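Local atomic coordinates of iron-regulated outer membrane protein (Neisseria meningitidis, PDB entry 4B7O), a protein that probably takes up iron, perhaps from siderophores, across the outer membrane as a TonB-dependent transporter. Residues 127-136 with 509-518. Numbering follows the deposited sequence.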
ATOM      1  N   ASP A 127      -4.182  -3.444  -9.100  1.00 40.07           N
ATOM      2  CA  ASP A 127      -4.635  -2.108  -8.858  1.00 39.95           C
ATOM      3  C   ASP A 127      -6.136  -2.025  -8.764  1.00 39.42           C
ATOM      4  O   ASP A 127      -6.701  -0.945  -8.534  1.00 43.95           O
ATOM      5  CB  ASP A 127      -4.021  -1.149  -9.898  1.00 46.66           C
ATOM      6  CG  ASP A 127      -4.570  -1.340 -11.292  1.00 52.45           C
ATOM      7  OD1 ASP A 127      -5.041  -2.453 -11.613  1.00 51.39           O
ATOM      8  OD2 ASP A 127      -4.495  -0.365 -12.072  1.00 57.43           O
ATOM      9  N   SER A 128      -6.787  -3.172  -8.877  1.00 39.10           N
ATOM     10  CA  SER A 128      -8.246  -3.205  -8.693  1.00 45.36           C
ATOM     11  C   SER A 128      -8.625  -3.286  -7.222  1.00 43.60           C
ATOM     12  O   SER A 128      -7.790  -3.562  -6.363  1.00 47.10           O
ATOM     13  CB  SER A 128      -8.896  -4.324  -9.505  1.00 44.11           C
ATOM     14  OG  SER A 128      -8.422  -4.253 -10.858  1.00 52.98           O
ATOM     15  N   GLN A 129      -9.867  -2.957  -6.928  1.00 43.46           N
ATOM     16  CA  GLN A 129     -10.317  -3.033  -5.569  1.00 42.38           C
ATOM     17  C   GLN A 129     -11.634  -3.822  -5.420  1.00 42.45           C
ATOM     18  O   GLN A 129     -12.353  -4.035  -6.390  1.00 39.00           O
ATOM     19  CB  GLN A 129     -10.494  -1.626  -5.068  1.00 39.33           C
ATOM     20  CG  GLN A 129     -11.713  -0.955  -5.631  1.00 42.57           C
ATOM     21  CD  GLN A 129     -11.861   0.425  -5.093  1.00 43.66           C
ATOM     22  OE1 GLN A 129     -11.472   0.707  -3.964  1.00 46.29           O
ATOM     23  NE2 GLN A 129     -12.379   1.310  -5.907  1.00 42.07           N
ATOM     24  N   ILE A 130     -11.924  -4.237  -4.190  1.00 41.62           N
ATOM     25  CA  ILE A 130     -13.238  -4.738  -3.773  1.00 41.94           C
ATOM     26  C   ILE A 130     -14.405  -3.698  -3.745  1.00 38.79           C
ATOM     27  O   ILE A 130     -15.401  -3.914  -4.376  1.00 45.98           O
ATOM     28  CB  ILE A 130     -13.104  -5.498  -2.432  1.00 40.88           C
ATOM     29  CG1 ILE A 130     -12.186  -6.712  -2.651  1.00 38.61           C
ATOM     30  CG2 ILE A 130     -14.477  -5.961  -1.920  1.00 41.53           C
ATOM     31  CD1 ILE A 130     -11.653  -7.264  -1.364  1.00 40.15           C
ATOM     32  N   LEU A 131     -14.310  -2.598  -3.011  1.00 40.82           N
ATOM     33  CA  LEU A 131     -15.402  -1.604  -2.965  1.00 39.99           C
ATOM     34  C   LEU A 131     -14.889  -0.323  -2.370  1.00 43.12           C
ATOM     35  O   LEU A 131     -14.006  -0.333  -1.519  1.00 43.58           O
ATOM     36  CB  LEU A 131     -16.590  -2.086  -2.137  1.00 41.99           C
ATOM     37  CG  LEU A 131     -17.954  -1.353  -1.997  1.00 41.37           C
ATOM     38  CD1 LEU A 131     -18.863  -1.660  -3.172  1.00 40.19           C
ATOM     39  CD2 LEU A 131     -18.652  -1.749  -0.696  1.00 37.49           C
ATOM     40  N   TYR A 132     -15.472   0.793  -2.778  1.00 43.12           N
ATOM     41  CA  TYR A 132     -14.821   2.068  -2.521  1.00 44.09           C
ATOM     42  C   TYR A 132     -14.985   2.458  -1.061  1.00 45.44           C
ATOM     43  O   TYR A 132     -14.325   3.403  -0.581  1.00 48.60           O
ATOM     44  CB  TYR A 132     -15.278   3.182  -3.520  1.00 45.19           C
ATOM     45  CG  TYR A 132     -16.700   3.616  -3.301  1.00 45.92           C
ATOM     46  CD1 TYR A 132     -17.787   2.878  -3.848  1.00 47.65           C
ATOM     47  CD2 TYR A 132     -16.986   4.719  -2.495  1.00 47.99           C
ATOM     48  CE1 TYR A 132     -19.102   3.262  -3.613  1.00 45.83           C
ATOM     49  CE2 TYR A 132     -18.300   5.118  -2.262  1.00 52.01           C
ATOM     50  CZ  TYR A 132     -19.348   4.392  -2.821  1.00 48.52           C
ATOM     51  OH  TYR A 132     -20.632   4.788  -2.535  1.00 56.92           O
ATOM     52  N   HIS A 133     -15.861   1.731  -0.357  1.00 46.08           N
ATOM     53  CA  HIS A 133     -16.142   1.966   1.074  1.00 41.16           C
ATOM     54  C   HIS A 133     -15.147   1.307   1.990  1.00 39.40           C
ATOM     55  O   HIS A 133     -15.353   1.233   3.195  1.00 45.74           O
ATOM     56  CB  HIS A 133     -17.550   1.478   1.412  1.00 43.87           C
ATOM     57  CG  HIS A 133     -18.628   2.446   1.023  1.00 45.45           C
ATOM     58  ND1 HIS A 133     -18.782   3.621   1.629  1.00 46.08           N
ATOM     59  CD2 HIS A 133     -19.617   2.376   0.046  1.00 45.92           C
ATOM     60  CE1 HIS A 133     -19.817   4.295   1.073  1.00 47.23           C
ATOM     61  NE2 HIS A 133     -20.329   3.536   0.107  1.00 49.38           N
ATOM     62  N   GLN A 134     -14.072   0.792   1.426  1.00 41.56           N
ATOM     63  CA  GLN A 134     -13.022   0.172   2.182  1.00 40.94           C
ATOM     64  C   GLN A 134     -11.702   0.365   1.455  1.00 43.63           C
ATOM     65  O   GLN A 134     -11.678   0.637   0.233  1.00 37.45           O
ATOM     66  CB  GLN A 134     -13.323  -1.299   2.339  1.00 39.44           C
ATOM     67  CG  GLN A 134     -13.221  -2.136   1.082  1.00 35.34           C
ATOM     68  CD  GLN A 134     -13.799  -3.520   1.345  1.00 39.85           C
ATOM     69  OE1 GLN A 134     -14.966  -3.646   1.727  1.00 41.45           O
ATOM     70  NE2 GLN A 134     -12.989  -4.549   1.209  1.00 34.14           N
ATOM     71  N   GLY A 135     -10.606   0.236   2.203  1.00 40.99           N
ATOM     72  CA  GLY A 135      -9.287   0.477   1.623  1.00 41.77           C
ATOM     73  C   GLY A 135      -8.824  -0.798   0.925  1.00 41.84           C
ATOM     74  O   GLY A 135      -9.341  -1.882   1.189  1.00 42.24           O
ATOM     75  N   ARG A 136      -7.836  -0.679   0.051  1.00 34.96           N
ATOM     76  CA  ARG A 136      -7.298  -1.856  -0.573  1.00 39.00           C
ATOM     77  C   ARG A 136      -6.485  -2.680   0.471  1.00 41.48           C
ATOM     78  O   ARG A 136      -5.952  -2.135   1.433  1.00 40.87           O
ATOM     79  CB  ARG A 136      -6.470  -1.437  -1.771  1.00 40.14           C
ATOM     80  CG  ARG A 136      -7.356  -0.840  -2.883  1.00 41.56           C
ATOM     81  CD  ARG A 136      -6.457  -0.295  -3.993  1.00 42.15           C
ATOM     82  NE  ARG A 136      -7.091  -0.155  -5.304  1.00 36.04           N
ATOM     83  CZ  ARG A 136      -7.927   0.822  -5.649  1.00 38.50           C
ATOM     84  NH1 ARG A 136      -8.285   1.789  -4.793  1.00 38.93           N
ATOM     85  NH2 ARG A 136      -8.402   0.835  -6.889  1.00 48.15           N
ATOM     86  N   ARG A 509      -0.718   5.413 -15.760  1.00 36.37           N
ATOM     87  CA  ARG A 509      -1.509   4.392 -15.117  1.00 38.95           C
ATOM     88  C   ARG A 509      -2.824   4.224 -15.878  1.00 39.53           C
ATOM     89  O   ARG A 509      -3.531   5.197 -16.103  1.00 35.81           O
ATOM     90  CB  ARG A 509      -1.807   4.841 -13.722  1.00 36.25           C
ATOM     91  CG  ARG A 509      -2.023   3.715 -12.742  1.00 40.92           C
ATOM     92  CD  ARG A 509      -1.851   4.289 -11.349  1.00 40.67           C
ATOM     93  NE  ARG A 509      -2.481   3.479 -10.337  1.00 40.01           N
ATOM     94  CZ  ARG A 509      -1.882   2.480  -9.741  1.00 39.29           C
ATOM     95  NH1 ARG A 509      -0.630   2.198 -10.042  1.00 37.75           N
ATOM     96  NH2 ARG A 509      -2.530   1.788  -8.816  1.00 41.46           N
ATOM     97  N   SER A 510      -3.110   2.988 -16.286  1.00 40.90           N
ATOM     98  CA  SER A 510      -4.385   2.590 -16.925  1.00 39.10           C
ATOM     99  C   SER A 510      -5.574   2.665 -16.020  1.00 36.84           C
ATOM    100  O   SER A 510      -5.455   2.476 -14.817  1.00 39.47           O
ATOM    101  CB  SER A 510      -4.279   1.128 -17.378  1.00 52.20           C
ATOM    102  OG  SER A 510      -3.840   0.268 -16.327  1.00 45.32           O
ATOM    103  N   PRO A 511      -6.756   2.941 -16.586  1.00 41.41           N
ATOM    104  CA  PRO A 511      -7.983   3.115 -15.785  1.00 37.69           C
ATOM    105  C   PRO A 511      -8.177   1.900 -14.923  1.00 38.61           C
ATOM    106  O   PRO A 511      -7.883   0.800 -15.378  1.00 37.67           O
ATOM    107  CB  PRO A 511      -9.086   3.114 -16.831  1.00 38.05           C
ATOM    108  CG  PRO A 511      -8.427   3.276 -18.162  1.00 34.78           C
ATOM    109  CD  PRO A 511      -6.958   3.323 -17.991  1.00 38.80           C
ATOM    110  N   ARG A 512      -8.617   2.077 -13.690  1.00 41.17           N
ATOM    111  CA  ARG A 512      -8.937   0.910 -12.856  1.00 44.82           C
ATOM    112  C   ARG A 512     -10.305   0.355 -13.208  1.00 43.24           C
ATOM    113  O   ARG A 512     -11.229   1.109 -13.499  1.00 45.40           O
ATOM    114  CB  ARG A 512      -8.910   1.240 -11.380  1.00 43.06           C
ATOM    115  CG  ARG A 512      -7.931   2.342 -11.011  1.00 51.90           C
ATOM    116  CD  ARG A 512      -6.458   2.099 -11.352  1.00 49.08           C
ATOM    117  NE  ARG A 512      -5.722   3.284 -10.844  1.00 51.76           N
ATOM    118  CZ  ARG A 512      -5.608   4.470 -11.466  1.00 56.41           C
ATOM    119  NH1 ARG A 512      -6.080   4.679 -12.704  1.00 55.15           N
ATOM    120  NH2 ARG A 512      -4.972   5.459 -10.856  1.00 56.56           N
ATOM    121  N   LEU A 513     -10.427  -0.965 -13.205  1.00 41.77           N
ATOM    122  CA  LEU A 513     -11.755  -1.606 -13.305  1.00 40.90           C
ATOM    123  C   LEU A 513     -12.619  -1.171 -12.130  1.00 40.78           C
ATOM    124  O   LEU A 513     -12.126  -0.899 -11.050  1.00 42.40           O
ATOM    125  CB  LEU A 513     -11.602  -3.117 -13.316  1.00 34.37           C
ATOM    126  CG  LEU A 513     -10.619  -3.678 -14.355  1.00 36.12           C
ATOM    127  CD1 LEU A 513     -10.134  -5.079 -14.027  1.00 33.05           C
ATOM    128  CD2 LEU A 513     -11.190  -3.657 -15.772  1.00 41.47           C
ATOM    129  N   TYR A 514     -13.911  -1.057 -12.359  1.00 38.42           N
ATOM    130  CA  TYR A 514     -14.885  -0.646 -11.302  1.00 42.03           C
ATOM    131  C   TYR A 514     -14.898  -1.632 -10.113  1.00 36.52           C
ATOM    132  O   TYR A 514     -14.340  -2.741 -10.208  1.00 37.25           O
ATOM    133  CB  TYR A 514     -16.283  -0.536 -11.956  1.00 42.08           C
ATOM    134  CG  TYR A 514     -17.355   0.236 -11.218  1.00 48.24           C
ATOM    135  CD1 TYR A 514     -17.277   1.632 -11.048  1.00 43.40           C
ATOM    136  CD2 TYR A 514     -18.504  -0.433 -10.730  1.00 43.70           C
ATOM    137  CE1 TYR A 514     -18.298   2.337 -10.388  1.00 39.61           C
ATOM    138  CE2 TYR A 514     -19.498   0.260 -10.068  1.00 39.27           C
ATOM    139  CZ  TYR A 514     -19.411   1.616  -9.898  1.00 42.08           C
ATOM    140  OH  TYR A 514     -20.461   2.232  -9.229  1.00 43.87           O
ATOM    141  N   ASP A 515     -15.483  -1.238  -8.994  1.00 38.31           N
ATOM    142  CA  ASP A 515     -15.405  -2.092  -7.765  1.00 41.92           C
ATOM    143  C   ASP A 515     -15.806  -3.515  -8.058  1.00 41.45           C
ATOM    144  O   ASP A 515     -16.837  -3.767  -8.714  1.00 42.17           O
ATOM    145  CB  ASP A 515     -16.332  -1.553  -6.681  1.00 47.71           C
ATOM    146  CG  ASP A 515     -15.957  -0.162  -6.243  1.00 52.38           C
ATOM    147  OD1 ASP A 515     -14.988   0.362  -6.863  1.00 55.72           O
ATOM    148  OD2 ASP A 515     -16.613   0.389  -5.302  1.00 44.21           O
ATOM    149  N   ALA A 516     -14.991  -4.448  -7.608  1.00 35.38           N
ATOM    150  CA  ALA A 516     -15.219  -5.865  -7.885  1.00 39.77           C
ATOM    151  C   ALA A 516     -16.591  -6.297  -7.383  1.00 43.88           C
ATOM    152  O   ALA A 516     -17.286  -7.055  -8.056  1.00 42.47           O
ATOM    153  CB  ALA A 516     -14.134  -6.758  -7.225  1.00 33.58           C
ATOM    154  N   LEU A 517     -16.944  -5.829  -6.186  1.00 42.23           N
ATOM    155  CA  LEU A 517     -18.159  -6.244  -5.522  1.00 44.41           C
ATOM    156  C   LEU A 517     -19.426  -5.725  -6.213  1.00 44.45           C
ATOM    157  O   LEU A 517     -20.530  -6.104  -5.847  1.00 42.05           O
ATOM    158  CB  LEU A 517     -18.145  -5.828  -4.056  1.00 41.60           C
ATOM    159  CG  LEU A 517     -19.325  -6.451  -3.308  1.00 45.85           C
ATOM    160  CD1 LEU A 517     -19.431  -7.981  -3.432  1.00 46.54           C
ATOM    161  CD2 LEU A 517     -19.267  -5.978  -1.867  1.00 51.37           C
ATOM    162  N   GLN A 518     -19.272  -4.907  -7.245  1.00 41.76           N
ATOM    163  CA  GLN A 518     -20.444  -4.362  -7.910  1.00 41.78           C
ATOM    164  C   GLN A 518     -20.436  -4.772  -9.325  1.00 39.23           C
ATOM    165  O   GLN A 518     -21.317  -4.396 -10.074  1.00 43.54           O
ATOM    166  CB  GLN A 518     -20.478  -2.848  -7.826  1.00 42.22           C
ATOM    167  CG  GLN A 518     -20.603  -2.320  -6.430  1.00 42.69           C
ATOM    168  CD  GLN A 518     -21.320  -0.967  -6.442  1.00 59.66           C
ATOM    169  OE1 GLN A 518     -22.562  -0.881  -6.548  1.00 64.88           O
ATOM    170  NE2 GLN A 518     -20.546   0.098  -6.343  1.00 61.28           N
TER
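Asp515 and Ala516 meet Gln129 to Tyr132 where the plug domain of this TonB-dependent transporter touches a loop of its surrounding beta-barrel. Segment 127-136 belongs to the plug loop between strands 118-121 and 144-150; segment 509-518 runs on from the end of barrel strand 498-509. Two nearly straight backbone bonds join the segments here: Ala516 N donates to Gln129 O (2.9 Å) and Leu517 N to Ile130 O (3.1 Å), each donor lying in the carbonyl plane of its acceptor. The Asp515 carboxylate reaches back with its two oxygens on separate targets. OD2 accepts a weak, bent bond from Tyr132 N (2.8 Å, 125°) and also sits in the plane of the Tyr132 ring, at its edge, 3.1 Å from CD1. OD1 approaches Gln129 NE2 to 2.9 Å, with amide and carboxylate planes steeply inclined at 75°. Leu131 lies across Asp515 at about a right angle and puts CD1 3.8 Å from Gln518 CG, while Ile130 CG2 meets Leu517 CB.

Toward Arg509 the contact becomes electrostatic. CG of Asp127 stands between its backbone N and carbonyl carbon (chi1 70°), which carries OD2 to the bent Arg512 chain. The two planar groups are almost parallel, yet OD2 lies well off the guanidinium plane, so no N-H points at it and the two groups are linked through charge rather than a salt bridge; Lys442 forms the salt bridge to Asp127, and Glu535 that to Arg512. OD2 of Asp127 instead rests against Arg512 CD at 3.2 Å.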